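Side-chain contacts in TbpB (Actinobacillus pleuropneumoniae, PDB 3HOL), which probably binds host transferrin at the bacterial surface as the lipoprotein part of a receptor that takes up iron: residues Ile275-Lys280 / Gly475-Thr480; Ser298-Asp303 / Ser357-Gly362; Ser312-Lys317 / Ala396-Lys401; Val330-Asn335 / Met339-Leu344; Tyr376-Thr381 / Ala482-Gln487. All coordinates share one frame; numbering follows the deposited sequence.

Contact 1: residues Ile275-Lys280 / Gly475-Thr480; sequences IIDASK and GFYGPT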
# COMPACT_ATOMS: atom_id res chain seq x y z
N ILE A 275 0.33 -10.02 5.48
CA ILE A 275 1.64 -9.39 5.23
C ILE A 275 1.75 -8.03 5.90
O ILE A 275 2.86 -7.57 6.20
CB ILE A 275 1.96 -9.22 3.74
CG1 ILE A 275 0.80 -8.52 2.98
CG2 ILE A 275 2.32 -10.57 3.14
CD1 ILE A 275 1.25 -7.92 1.56
N ILE A 276 0.61 -7.36 6.10
CA ILE A 276 0.63 -5.99 6.55
C ILE A 276 -0.46 -5.70 7.56
O ILE A 276 -1.59 -6.18 7.40
CB ILE A 276 0.42 -5.05 5.35
CG1 ILE A 276 1.59 -5.15 4.36
CG2 ILE A 276 0.17 -3.60 5.81
CD1 ILE A 276 1.22 -4.49 2.98
N ASP A 277 -0.12 -4.89 8.58
CA ASP A 277 -1.15 -4.21 9.38
C ASP A 277 -0.99 -2.72 9.15
O ASP A 277 0.13 -2.22 9.14
CB ASP A 277 -0.98 -4.49 10.89
CG ASP A 277 -1.17 -5.97 11.25
OD1 ASP A 277 -2.10 -6.58 10.68
OD2 ASP A 277 -0.36 -6.51 12.06
N ALA A 278 -2.10 -2.01 8.97
CA ALA A 278 -2.09 -0.55 8.90
C ALA A 278 -3.52 -0.08 9.14
O ALA A 278 -4.39 -0.22 8.27
CB ALA A 278 -1.58 -0.03 7.50
N SER A 279 -3.77 0.39 10.36
CA SER A 279 -5.11 0.83 10.72
C SER A 279 -5.05 1.99 11.66
O SER A 279 -3.99 2.31 12.21
CB SER A 279 -5.98 -0.31 11.28
OG SER A 279 -5.33 -0.92 12.36
N LYS A 280 -6.20 2.63 11.82
CA LYS A 280 -6.34 3.85 12.57
C LYS A 280 -7.58 3.71 13.44
O LYS A 280 -8.64 3.30 12.96
CB LYS A 280 -6.46 5.02 11.58
CG LYS A 280 -6.88 6.37 12.19
CD LYS A 280 -6.70 7.50 11.18
CE LYS A 280 -7.70 7.42 10.03
NZ LYS A 280 -9.02 7.95 10.50
N GLY A 475 0.42 -8.69 15.63
CA GLY A 475 1.32 -9.53 14.91
C GLY A 475 2.76 -9.46 15.34
O GLY A 475 3.15 -8.62 16.16
N PHE A 476 3.55 -10.32 14.71
CA PHE A 476 4.98 -10.34 14.82
C PHE A 476 5.57 -9.73 13.55
O PHE A 476 5.09 -10.05 12.47
CB PHE A 476 5.44 -11.77 15.02
CG PHE A 476 5.03 -12.32 16.38
CD1 PHE A 476 5.80 -12.04 17.52
CD2 PHE A 476 3.84 -13.03 16.53
CE1 PHE A 476 5.37 -12.50 18.80
CE2 PHE A 476 3.43 -13.52 17.78
CZ PHE A 476 4.19 -13.24 18.92
N TYR A 477 6.56 -8.84 13.71
CA TYR A 477 7.07 -8.04 12.60
C TYR A 477 8.57 -8.19 12.44
O TYR A 477 9.30 -8.34 13.45
CB TYR A 477 6.73 -6.57 12.83
CG TYR A 477 5.25 -6.33 13.09
CD1 TYR A 477 4.28 -6.71 12.14
CD2 TYR A 477 4.82 -5.75 14.28
CE1 TYR A 477 2.89 -6.48 12.38
CE2 TYR A 477 3.42 -5.52 14.54
CZ TYR A 477 2.47 -5.89 13.58
OH TYR A 477 1.11 -5.66 13.81
N GLY A 478 9.02 -8.16 11.19
CA GLY A 478 10.44 -8.31 10.87
C GLY A 478 10.91 -9.76 10.70
O GLY A 478 10.18 -10.71 10.96
N PRO A 479 12.17 -9.93 10.27
CA PRO A 479 12.66 -11.21 9.76
C PRO A 479 12.74 -12.31 10.81
O PRO A 479 12.78 -13.50 10.45
CB PRO A 479 14.06 -10.87 9.20
CG PRO A 479 14.20 -9.38 9.24
CD PRO A 479 13.17 -8.86 10.19
N THR A 480 12.81 -11.93 12.09
CA THR A 480 13.02 -12.91 13.13
C THR A 480 11.92 -12.83 14.20
O THR A 480 12.03 -13.46 15.27
CB THR A 480 14.45 -12.78 13.80
OG1 THR A 480 14.62 -11.47 14.35
CG2 THR A 480 15.57 -13.08 12.80

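Contact 2: residues Ser298-Asp303 / Ser357-Gly362; sequences SVLIID and SLFLQG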
# COMPACT_ATOMS: atom_id res chain seq x y z
N SER A 298 7.01 2.37 7.86
CA SER A 298 7.55 3.74 8.10
C SER A 298 7.04 4.79 7.11
O SER A 298 7.48 5.95 7.12
CB SER A 298 9.08 3.73 8.14
OG SER A 298 9.48 2.89 9.21
N VAL A 299 6.07 4.40 6.30
CA VAL A 299 5.39 5.36 5.44
C VAL A 299 3.93 5.37 5.88
O VAL A 299 3.24 4.33 5.88
CB VAL A 299 5.57 4.97 3.95
CG1 VAL A 299 4.69 5.81 3.05
CG2 VAL A 299 7.07 5.07 3.53
N LEU A 300 3.47 6.53 6.31
CA LEU A 300 2.10 6.64 6.79
C LEU A 300 1.37 7.52 5.81
O LEU A 300 1.78 8.68 5.60
CB LEU A 300 2.11 7.25 8.22
CG LEU A 300 0.77 7.61 8.84
CD1 LEU A 300 -0.02 6.32 9.22
CD2 LEU A 300 0.95 8.51 10.07
N ILE A 301 0.32 6.99 5.18
CA ILE A 301 -0.40 7.73 4.15
C ILE A 301 -1.65 8.34 4.74
O ILE A 301 -2.57 7.63 5.13
CB ILE A 301 -0.73 6.81 2.89
CG1 ILE A 301 0.55 6.10 2.39
CG2 ILE A 301 -1.39 7.63 1.76
CD1 ILE A 301 0.39 5.30 1.05
N ILE A 302 -1.70 9.67 4.79
CA ILE A 302 -2.88 10.37 5.34
C ILE A 302 -3.56 11.18 4.27
O ILE A 302 -2.93 12.05 3.64
CB ILE A 302 -2.52 11.31 6.55
CG1 ILE A 302 -1.78 10.56 7.66
CG2 ILE A 302 -3.83 12.05 7.09
CD1 ILE A 302 -2.50 9.32 8.21
N ASP A 303 -4.86 10.90 4.08
CA ASP A 303 -5.68 11.56 3.07
C ASP A 303 -4.89 11.69 1.76
O ASP A 303 -4.82 12.79 1.17
CB ASP A 303 -6.19 12.92 3.58
CG ASP A 303 -7.09 13.62 2.59
OD1 ASP A 303 -7.83 12.93 1.85
OD2 ASP A 303 -7.04 14.87 2.55
N SER A 357 -6.65 10.55 17.04
CA SER A 357 -6.74 9.13 16.67
C SER A 357 -5.41 8.40 16.98
O SER A 357 -4.40 9.05 17.29
CB SER A 357 -7.12 8.97 15.18
OG SER A 357 -6.08 9.47 14.35
N LEU A 358 -5.43 7.07 16.90
CA LEU A 358 -4.21 6.28 17.04
C LEU A 358 -3.95 5.51 15.73
O LEU A 358 -4.89 5.26 14.99
CB LEU A 358 -4.36 5.29 18.19
CG LEU A 358 -4.71 5.93 19.54
CD1 LEU A 358 -5.13 4.79 20.50
CD2 LEU A 358 -3.52 6.65 20.09
N PHE A 359 -2.70 5.13 15.46
CA PHE A 359 -2.41 4.31 14.30
C PHE A 359 -1.39 3.24 14.67
O PHE A 359 -0.56 3.43 15.60
CB PHE A 359 -1.91 5.16 13.10
CG PHE A 359 -0.55 5.77 13.31
CD1 PHE A 359 0.61 5.06 13.01
CD2 PHE A 359 -0.42 7.07 13.85
CE1 PHE A 359 1.88 5.63 13.23
CE2 PHE A 359 0.85 7.65 14.08
CZ PHE A 359 1.99 6.94 13.78
N LEU A 360 -1.46 2.12 13.95
CA LEU A 360 -0.43 1.09 14.02
C LEU A 360 -0.16 0.55 12.63
O LEU A 360 -1.11 0.22 11.91
CB LEU A 360 -0.85 -0.07 14.95
CG LEU A 360 0.32 -1.06 15.12
CD1 LEU A 360 0.58 -1.38 16.58
CD2 LEU A 360 0.13 -2.37 14.26
N GLN A 361 1.11 0.45 12.26
CA GLN A 361 1.51 -0.21 11.03
C GLN A 361 2.63 -1.22 11.30
O GLN A 361 3.50 -0.97 12.11
CB GLN A 361 1.97 0.84 9.99
CG GLN A 361 0.96 2.02 9.81
CD GLN A 361 1.21 2.78 8.49
OE1 GLN A 361 0.27 3.02 7.70
NE2 GLN A 361 2.47 3.11 8.22
N GLY A 362 2.60 -2.35 10.60
CA GLY A 362 3.65 -3.35 10.80
C GLY A 362 3.84 -4.18 9.54
O GLY A 362 2.89 -4.34 8.74
O HOH W 1 -0.31 4.28 5.56

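Contact 3: residues Ser312-Lys317 / Ala396-Lys401; sequences SGFTNK and ADDDRK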
# COMPACT_ATOMS: atom_id res chain seq x y z
N SER A 312 15.08 11.28 15.00
CA SER A 312 16.18 11.01 15.89
C SER A 312 15.66 10.58 17.23
O SER A 312 16.32 9.79 17.92
CB SER A 312 17.04 12.27 16.06
OG SER A 312 16.26 13.46 16.22
N GLY A 313 14.49 11.10 17.59
CA GLY A 313 13.93 10.90 18.92
C GLY A 313 13.36 9.51 19.14
O GLY A 313 13.06 8.79 18.17
N PHE A 314 13.19 9.15 20.40
CA PHE A 314 12.44 7.95 20.74
C PHE A 314 11.06 7.96 20.07
O PHE A 314 10.65 6.98 19.46
CB PHE A 314 12.27 7.79 22.25
CG PHE A 314 11.58 6.52 22.60
CD1 PHE A 314 12.23 5.31 22.42
CD2 PHE A 314 10.27 6.53 23.04
CE1 PHE A 314 11.58 4.10 22.70
CE2 PHE A 314 9.62 5.34 23.32
CZ PHE A 314 10.28 4.12 23.15
N THR A 315 10.37 9.10 20.16
CA THR A 315 9.23 9.38 19.31
C THR A 315 9.50 10.70 18.59
O THR A 315 10.31 11.52 19.04
CB THR A 315 7.90 9.46 20.12
OG1 THR A 315 7.88 10.62 20.97
CG2 THR A 315 7.69 8.20 20.98
N ASN A 316 8.83 10.89 17.46
CA ASN A 316 9.03 12.07 16.61
C ASN A 316 7.69 12.61 16.13
O ASN A 316 6.81 11.84 15.67
CB ASN A 316 9.85 11.69 15.38
CG ASN A 316 11.23 11.18 15.74
OD1 ASN A 316 12.14 11.97 15.99
ND2 ASN A 316 11.41 9.86 15.72
N LYS A 317 7.54 13.92 16.26
CA LYS A 317 6.38 14.65 15.76
C LYS A 317 6.54 15.10 14.31
O LYS A 317 7.57 15.65 13.92
CB LYS A 317 6.12 15.88 16.63
CG LYS A 317 4.91 16.72 16.15
CD LYS A 317 4.71 18.01 16.94
CE LYS A 317 4.65 17.78 18.44
NZ LYS A 317 3.27 17.70 18.96
N ALA A 396 3.37 7.26 24.63
CA ALA A 396 4.59 6.46 24.42
C ALA A 396 5.84 7.16 24.97
O ALA A 396 6.10 8.32 24.67
CB ALA A 396 4.78 6.13 22.91
N ASP A 397 6.60 6.42 25.77
CA ASP A 397 7.83 6.96 26.37
C ASP A 397 8.86 5.85 26.58
O ASP A 397 8.57 4.68 26.36
CB ASP A 397 7.50 7.75 27.66
CG ASP A 397 7.16 6.84 28.87
OD1 ASP A 397 7.95 5.98 29.26
OD2 ASP A 397 6.10 7.03 29.50
N ASP A 398 10.08 6.23 26.95
CA ASP A 398 11.16 5.24 27.06
C ASP A 398 11.69 5.02 28.48
O ASP A 398 12.75 4.41 28.67
CB ASP A 398 12.32 5.60 26.13
CG ASP A 398 12.99 6.90 26.48
OD1 ASP A 398 12.51 7.65 27.38
OD2 ASP A 398 14.01 7.20 25.84
N ASP A 399 10.95 5.51 29.47
CA ASP A 399 11.24 5.22 30.88
C ASP A 399 10.73 3.81 31.23
O ASP A 399 9.57 3.60 31.63
CB ASP A 399 10.62 6.29 31.78
CG ASP A 399 10.87 6.04 33.28
OD1 ASP A 399 11.33 4.96 33.69
OD2 ASP A 399 10.54 6.95 34.06
N ARG A 400 11.62 2.85 31.10
CA ARG A 400 11.31 1.45 31.30
C ARG A 400 11.06 1.04 32.77
O ARG A 400 10.64 -0.10 33.04
CB ARG A 400 12.41 0.59 30.66
CG ARG A 400 12.51 0.89 29.14
CD ARG A 400 13.71 0.25 28.48
NE ARG A 400 13.60 -1.20 28.42
CZ ARG A 400 14.56 -2.02 27.99
NH1 ARG A 400 15.73 -1.53 27.58
NH2 ARG A 400 14.36 -3.33 27.98
N LYS A 401 11.29 1.97 33.69
CA LYS A 401 11.13 1.66 35.11
C LYS A 401 9.79 2.22 35.58
O LYS A 401 9.05 1.53 36.28
CB LYS A 401 12.30 2.22 35.94
CG LYS A 401 13.67 1.57 35.63
CD LYS A 401 14.76 1.98 36.67
CE LYS A 401 16.19 1.70 36.19
NZ LYS A 401 16.67 0.29 36.39
O HOH W 2 5.38 10.02 22.90

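Contact 4: residues Val330-Asn335 / Met339-Leu344; sequences VACCSN and MKFGQL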
# COMPACT_ATOMS: atom_id res chain seq x y z
N VAL A 330 2.63 11.70 15.85
CA VAL A 330 3.72 11.42 16.77
C VAL A 330 3.97 9.92 16.75
O VAL A 330 3.14 9.13 17.22
CB VAL A 330 3.40 11.89 18.23
CG1 VAL A 330 4.55 11.52 19.15
CG2 VAL A 330 3.14 13.39 18.29
N ALA A 331 5.11 9.52 16.23
CA ALA A 331 5.32 8.13 15.89
C ALA A 331 6.39 7.54 16.78
O ALA A 331 7.39 8.22 17.06
CB ALA A 331 5.77 8.03 14.42
N CYS A 332 6.18 6.29 17.18
CA CYS A 332 7.08 5.51 18.01
C CYS A 332 7.45 4.28 17.20
O CYS A 332 6.60 3.79 16.44
CB CYS A 332 6.35 5.07 19.30
SG CYS A 332 7.42 4.62 20.72
N CYS A 333 8.64 3.71 17.35
CA CYS A 333 9.70 4.10 18.29
C CYS A 333 11.07 3.98 17.60
O CYS A 333 11.25 3.18 16.66
CB CYS A 333 9.70 3.14 19.49
SG CYS A 333 8.08 2.79 20.25
N SER A 334 12.07 4.71 18.11
CA SER A 334 13.45 4.66 17.56
C SER A 334 14.10 3.26 17.59
O SER A 334 15.02 2.97 16.83
CB SER A 334 14.35 5.69 18.30
OG SER A 334 14.37 5.39 19.68
N ASN A 335 13.62 2.38 18.45
CA ASN A 335 14.17 1.03 18.58
C ASN A 335 13.37 -0.05 17.84
O ASN A 335 13.66 -1.25 17.97
CB ASN A 335 14.34 0.66 20.06
CG ASN A 335 13.00 0.45 20.78
OD1 ASN A 335 12.02 1.14 20.53
ND2 ASN A 335 12.98 -0.49 21.69
N MET A 339 7.83 -1.83 12.41
CA MET A 339 6.51 -1.34 12.81
C MET A 339 6.64 0.08 13.33
O MET A 339 7.73 0.52 13.65
CB MET A 339 5.89 -2.25 13.90
CG MET A 339 6.72 -2.38 15.22
SD MET A 339 5.71 -2.98 16.60
CE MET A 339 4.25 -1.92 16.52
N LYS A 340 5.52 0.80 13.37
CA LYS A 340 5.41 2.16 13.89
C LYS A 340 4.02 2.27 14.47
O LYS A 340 3.08 1.67 13.93
CB LYS A 340 5.49 3.18 12.74
CG LYS A 340 6.90 3.42 12.17
CD LYS A 340 7.74 4.24 13.15
CE LYS A 340 9.07 4.73 12.56
NZ LYS A 340 10.17 3.90 13.11
N PHE A 341 3.88 3.02 15.56
CA PHE A 341 2.55 3.28 16.12
C PHE A 341 2.57 4.66 16.74
O PHE A 341 3.63 5.21 17.00
CB PHE A 341 2.13 2.20 17.16
CG PHE A 341 3.00 2.16 18.41
CD1 PHE A 341 2.74 3.02 19.50
CD2 PHE A 341 4.06 1.25 18.51
CE1 PHE A 341 3.54 2.97 20.67
CE2 PHE A 341 4.88 1.20 19.69
CZ PHE A 341 4.62 2.05 20.74
N GLY A 342 1.42 5.26 16.92
CA GLY A 342 1.41 6.50 17.66
C GLY A 342 0.09 7.19 17.55
O GLY A 342 -0.96 6.54 17.37
N GLN A 343 0.17 8.51 17.65
CA GLN A 343 -0.99 9.37 17.71
C GLN A 343 -1.08 10.26 16.49
O GLN A 343 -0.07 10.69 15.92
CB GLN A 343 -0.97 10.21 19.01
CG GLN A 343 -1.06 9.31 20.24
CD GLN A 343 -1.09 10.04 21.56
OE1 GLN A 343 -1.26 11.27 21.61
NE2 GLN A 343 -0.90 9.29 22.67
N LEU A 344 -2.31 10.55 16.09
CA LEU A 344 -2.55 11.39 14.94
C LEU A 344 -3.77 12.27 15.20
O LEU A 344 -4.85 11.77 15.54
CB LEU A 344 -2.80 10.50 13.72
CG LEU A 344 -3.15 11.14 12.40
CD1 LEU A 344 -1.91 11.80 11.76
CD2 LEU A 344 -3.75 10.05 11.53
O HOH W 3 13.23 3.69 14.29

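Contact 5: residues Tyr376-Thr381 / Ala482-Gln487; sequences YKYIGT and AELGGQ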
# COMPACT_ATOMS: atom_id res chain seq x y z
N TYR A 376 10.21 -16.03 25.33
CA TYR A 376 10.86 -14.72 25.32
C TYR A 376 10.07 -13.66 26.04
O TYR A 376 8.87 -13.77 26.18
CB TYR A 376 11.19 -14.25 23.90
CG TYR A 376 12.07 -15.19 23.09
CD1 TYR A 376 13.46 -14.98 23.00
CD2 TYR A 376 11.53 -16.26 22.39
CE1 TYR A 376 14.27 -15.83 22.24
CE2 TYR A 376 12.32 -17.10 21.63
CZ TYR A 376 13.69 -16.88 21.56
OH TYR A 376 14.46 -17.75 20.81
N LYS A 377 10.78 -12.62 26.47
CA LYS A 377 10.20 -11.40 27.03
C LYS A 377 10.23 -10.35 25.96
O LYS A 377 11.25 -10.20 25.29
CB LYS A 377 11.09 -10.88 28.16
CG LYS A 377 10.40 -9.94 29.13
CD LYS A 377 9.31 -10.71 29.85
CE LYS A 377 9.08 -10.21 31.25
NZ LYS A 377 8.35 -11.27 31.97
N TYR A 378 9.14 -9.60 25.80
CA TYR A 378 9.15 -8.40 24.99
C TYR A 378 8.79 -7.22 25.87
O TYR A 378 7.96 -7.33 26.77
CB TYR A 378 8.19 -8.50 23.80
CG TYR A 378 8.55 -9.49 22.72
CD1 TYR A 378 8.52 -10.88 22.96
CD2 TYR A 378 8.87 -9.06 21.43
CE1 TYR A 378 8.84 -11.79 21.94
CE2 TYR A 378 9.18 -9.96 20.41
CZ TYR A 378 9.17 -11.31 20.68
OH TYR A 378 9.50 -12.19 19.67
N ILE A 379 9.45 -6.10 25.59
CA ILE A 379 9.26 -4.85 26.33
C ILE A 379 9.08 -3.66 25.37
O ILE A 379 9.85 -3.47 24.44
CB ILE A 379 10.50 -4.52 27.25
CG1 ILE A 379 10.79 -5.63 28.26
CG2 ILE A 379 10.31 -3.17 27.98
CD1 ILE A 379 9.66 -5.90 29.25
N GLY A 380 8.11 -2.80 25.65
CA GLY A 380 7.92 -1.61 24.83
C GLY A 380 7.04 -0.63 25.55
O GLY A 380 7.11 -0.49 26.78
N THR A 381 6.20 0.07 24.78
CA THR A 381 5.36 1.11 25.33
C THR A 381 4.01 1.14 24.56
O THR A 381 3.76 0.26 23.75
CB THR A 381 6.11 2.46 25.37
OG1 THR A 381 5.31 3.44 26.01
CG2 THR A 381 6.50 2.97 23.97
N ALA A 482 11.31 -10.37 16.11
CA ALA A 482 11.89 -9.69 17.26
C ALA A 482 11.07 -8.48 17.69
O ALA A 482 11.40 -7.84 18.69
CB ALA A 482 13.33 -9.25 16.94
N GLU A 483 10.05 -8.12 16.90
CA GLU A 483 9.15 -7.03 17.26
C GLU A 483 7.72 -7.56 17.23
O GLU A 483 7.38 -8.42 16.40
CB GLU A 483 9.31 -5.84 16.28
CG GLU A 483 10.78 -5.32 16.17
CD GLU A 483 10.98 -4.16 15.21
OE1 GLU A 483 9.98 -3.66 14.67
OE2 GLU A 483 12.13 -3.70 15.00
N LEU A 484 6.91 -7.06 18.14
CA LEU A 484 5.47 -7.38 18.14
C LEU A 484 4.66 -6.12 18.41
O LEU A 484 5.17 -5.14 18.98
CB LEU A 484 5.09 -8.52 19.11
CG LEU A 484 5.11 -8.33 20.65
CD1 LEU A 484 3.91 -7.59 21.22
CD2 LEU A 484 5.23 -9.66 21.33
N GLY A 485 3.40 -6.13 17.98
CA GLY A 485 2.52 -4.99 18.21
C GLY A 485 1.07 -5.40 18.04
O GLY A 485 0.78 -6.48 17.50
N GLY A 486 0.15 -4.56 18.48
CA GLY A 486 -1.26 -4.86 18.27
C GLY A 486 -2.14 -3.76 18.82
O GLY A 486 -1.66 -2.69 19.19
N GLN A 487 -3.44 -4.02 18.85
CA GLN A 487 -4.39 -2.97 19.15
C GLN A 487 -5.67 -3.56 19.69
O GLN A 487 -6.01 -4.70 19.43
CB GLN A 487 -4.70 -2.15 17.91
CG GLN A 487 -5.33 -2.97 16.82
CD GLN A 487 -4.81 -2.62 15.44
OE1 GLN A 487 -3.66 -2.96 15.06
NE2 GLN A 487 -5.66 -1.96 14.66

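Contact 1: residues Ile275-Lys280 / Gly475-Thr480
The ring of Tyr477 meets the carboxylate of Asp277 at its phenol edge, where OD2 lies near the ring plane, while one face carries the Gly475 carbonyl, whose O stands 3.5 Å above the Tyr477 ring plane, displaced toward the rim. The carboxylate is turned almost perpendicular to the ring, with 82° between the two planes. It illustrates how a buried phenol can be held by a single acidic oxygen: Tyr477 OH donates to Asp277 OD2. The modelled 2.4 Å between Tyr477 OH and Asp277 OD2 is very short, and the exact length is doubtful. Asp277 OD2 also comes within 3.3 Å of Tyr477 CE1, so the oxygen sits beside the CE1 side of the phenol, at the ring's edge and near its plane. Asp277 reaches this position with CG beside its own backbone N and anti to the carbonyl carbon (chi1 -64°). Both carboxylate oxygens are engaged by arginines, OD1 in a salt bridge with Arg274 and OD2 in one with Arg364; these positive neighbours would be expected to favour the ionised acid. The contact joins strand 272-282 of the C-lobe handle, through Asp277, to the end of strand 470-477 of the C-lobe barrel, through Tyr477. Strand 356-363, next to 272-282 in the handle sheet, adds Leu360, which touches both side chains, and Met339 of strand 339-346 packs on the tyrosine as well.

Contact 2: residues Ser298-Asp303 / Ser357-Gly362
Gln361 and Leu300 form the first shell. The amide of Gln361 donates through NE2 to Val299 O over 2.7 Å, in a nearly straight bond (175° at the hydrogen). Val299 O lies in the amide plane of Gln361, yet the donor approaches from above the carbonyl plane of Val299. At the other end of the same amide, a water gives a proton to Gln361 OE1 and accepts one from Ile301 N, 2.8 Å away, so the one amide reaches Val299 O directly and Ile301 N through the water, two backbone groups either side of Leu300 in the chain. Beside it, Leu300 divides its branches: CD1 sits 3.6 Å from Gln361 OE1, whereas CD2 rides over the face of the Phe359 ring, 4.1 Å from the centroid, in a CH-pi contact. Leu300 CG stands opposite its backbone N (chi1 172°), which carries both methyls across to the other strand. One layer further out, Ala297 O takes a second hydrogen bond from Gln361 NE2, fixing the rotation of the amide, and Leu291 packs against Leu300. The strand axes lie 9.0 Å apart at 135°, a spacing that fits side chains meeting between layers: the small hairpin of strands 299-302 and 305-308 is laid on one face of the antiparallel sheet of the C-lobe handle domain.

Contact 3: residues Ser312-Lys317 / Ala396-Lys401
At the seam between the C-lobe handle and the C-lobe barrel, Phe314 and Thr315 of the handle lie against Ala396, Asp397 and Asp398 in the barrel loop between strands 391-394 and 405-411. Asp398 sets its CB over the centre of the Phe314 ring, 3.5 Å from the centroid and only 5° off the normal, a CH-pi contact made by a methylene rather than by the charged end. The two side chains run past each other in opposite directions. Phe314 extends its ring toward the loop with CG anti to its N (chi1 -176°), bringing CE2 to 3.3 Å from Asp397 O, which approaches obliquely. Thr315 packs its CG2 at 4.1 Å from Ala396 CB, and a water links Thr315 OG1 to Ala396 O, to which it donates over 2.6 Å. Behind this surface, Cys332 touches Phe314, Thr315 and Ala396 alike. The loop holds its own shape by turns of the chain: Asp397 OD1 accepts from Asp399 N, and Asp399 OD1 from Lys401 N. A partly exposed aromatic ring thus rests on a loop built from two consecutive Asx turns, each with an aspartate accepting from the backbone N two residues on.

Contact 4: residues Val330-Asn335 / Met339-Leu344
Cys332 and Phe341 face each other as a hydrogen-bonded antiparallel pair, and each satisfies the other's backbone: Cys332 N donates to Phe341 O over 2.8 Å, and Phe341 N to Cys332 O over 3.0 Å. Val330 and Gln343 repeat the scheme, with Val330 N reaching Gln343 O at 2.9 Å and the return bond running from Gln343 N to Val330 O. Between the pairs, Ala331 and Gly342 face each other without mutual bonds; their peptide groups turn outward, Ala331 to Asn316 and Gly342 to Phe359 in the flanking strands. Supplementary C-H donors use the same carbonyls, as where Gly342 CA comes within 3.2 Å of Val330 O. These bonds build the hairpin of strands 325-332 and 339-346 in the handle sheet, ended on one side by a vicinal disulfide between Cys332 and Cys333, whose joining peptide is cis. The aromatic ring of Phe341 lies against it: Cys332 CB is over one face, 3.9 Å from the centroid, and Cys333 SG approaches obliquely to 3.6 Å from Phe341 CZ. Cys332 turns its SG away from its own N (chi1 -159°), toward Cys333, leaving CB against the ring. Lys340 folds back so that CD lies 3.5 Å from Cys332 O, while its NZ has a weak bond to a water that also approaches Cys333 O. Outside the hairpin, Asn335 ND2 bonds Asp9 OD2, and Gln343 NE2 is weakly bonded to Asp383 OD1.

Contact 5: residues Tyr376-Thr381 / Ala482-Gln487
Tyr378 and Leu484 make the tight half of this contact. Leu484 CD2 sits over one face of the tyrosine ring, 3.7 Å from its centroid and 17° off the normal, displaced toward the CG end; the distance from CD2 to Tyr378 CG is 3.6 Å. The methyl therefore bears on the root of the ring rather than on the phenol. Leu484 CG lies between its backbone N and carbonyl carbon (chi1 71°), a rotation that swings the CD2 branch onto the ring, while CG itself stays 3.9 Å from Tyr378 CD2. Toward the hydroxyl end the ring meets backbone instead of side chains. Ala482 O comes obliquely to 3.5 Å from Tyr378 CE2, as close as the methyl, and Glu483 N lies farther off, near the ring plane at the edge, 4.1 Å from the same CE2; neither is a hydrogen bond to the ring. The phenol finds its partner just before the segment, in Ala481 O, and the carboxylate of Glu483 turns away to accept from the backbone N atoms of Glu337 and Tyr338. The looser, solvent side belongs to Lys377 and Ile379, which are partly exposed, and Lys377 forms a salt bridge with Asp409. Strands 375-387 and 483-492 are not paired with each other, but both flank strand 495-508 within the C-lobe barrel, and Val410 touches both the ring and the leucine. The chemistry implies an amphipathic aromatic: its carbon face gives apolar cohesion to the barrel interior, while its hydroxyl is tied to the main chain.

How the contacts relate
From the N terminus, contact 1 opens at 275-280 and closes only at 475-480, so contacts 2, 3 and 4 all nest within its loop. Contact 2 opens at 298-303 and closes at 357-362; contact 3 opens inside it and closes later, at 396-401, so the two cross. Contact 4, the short hairpin loop, lies within contacts 1, 2 and 3. Contact 5 starts after contacts 2 and 4 have closed and ends at 482-487, crossing contacts 1 and 3. Contacts 2 and 4 stay inside the handle, contact 5 inside the barrel, whereas contacts 1 and 3 bind handle to barrel at places whose nearest atoms are about 14 Å apart.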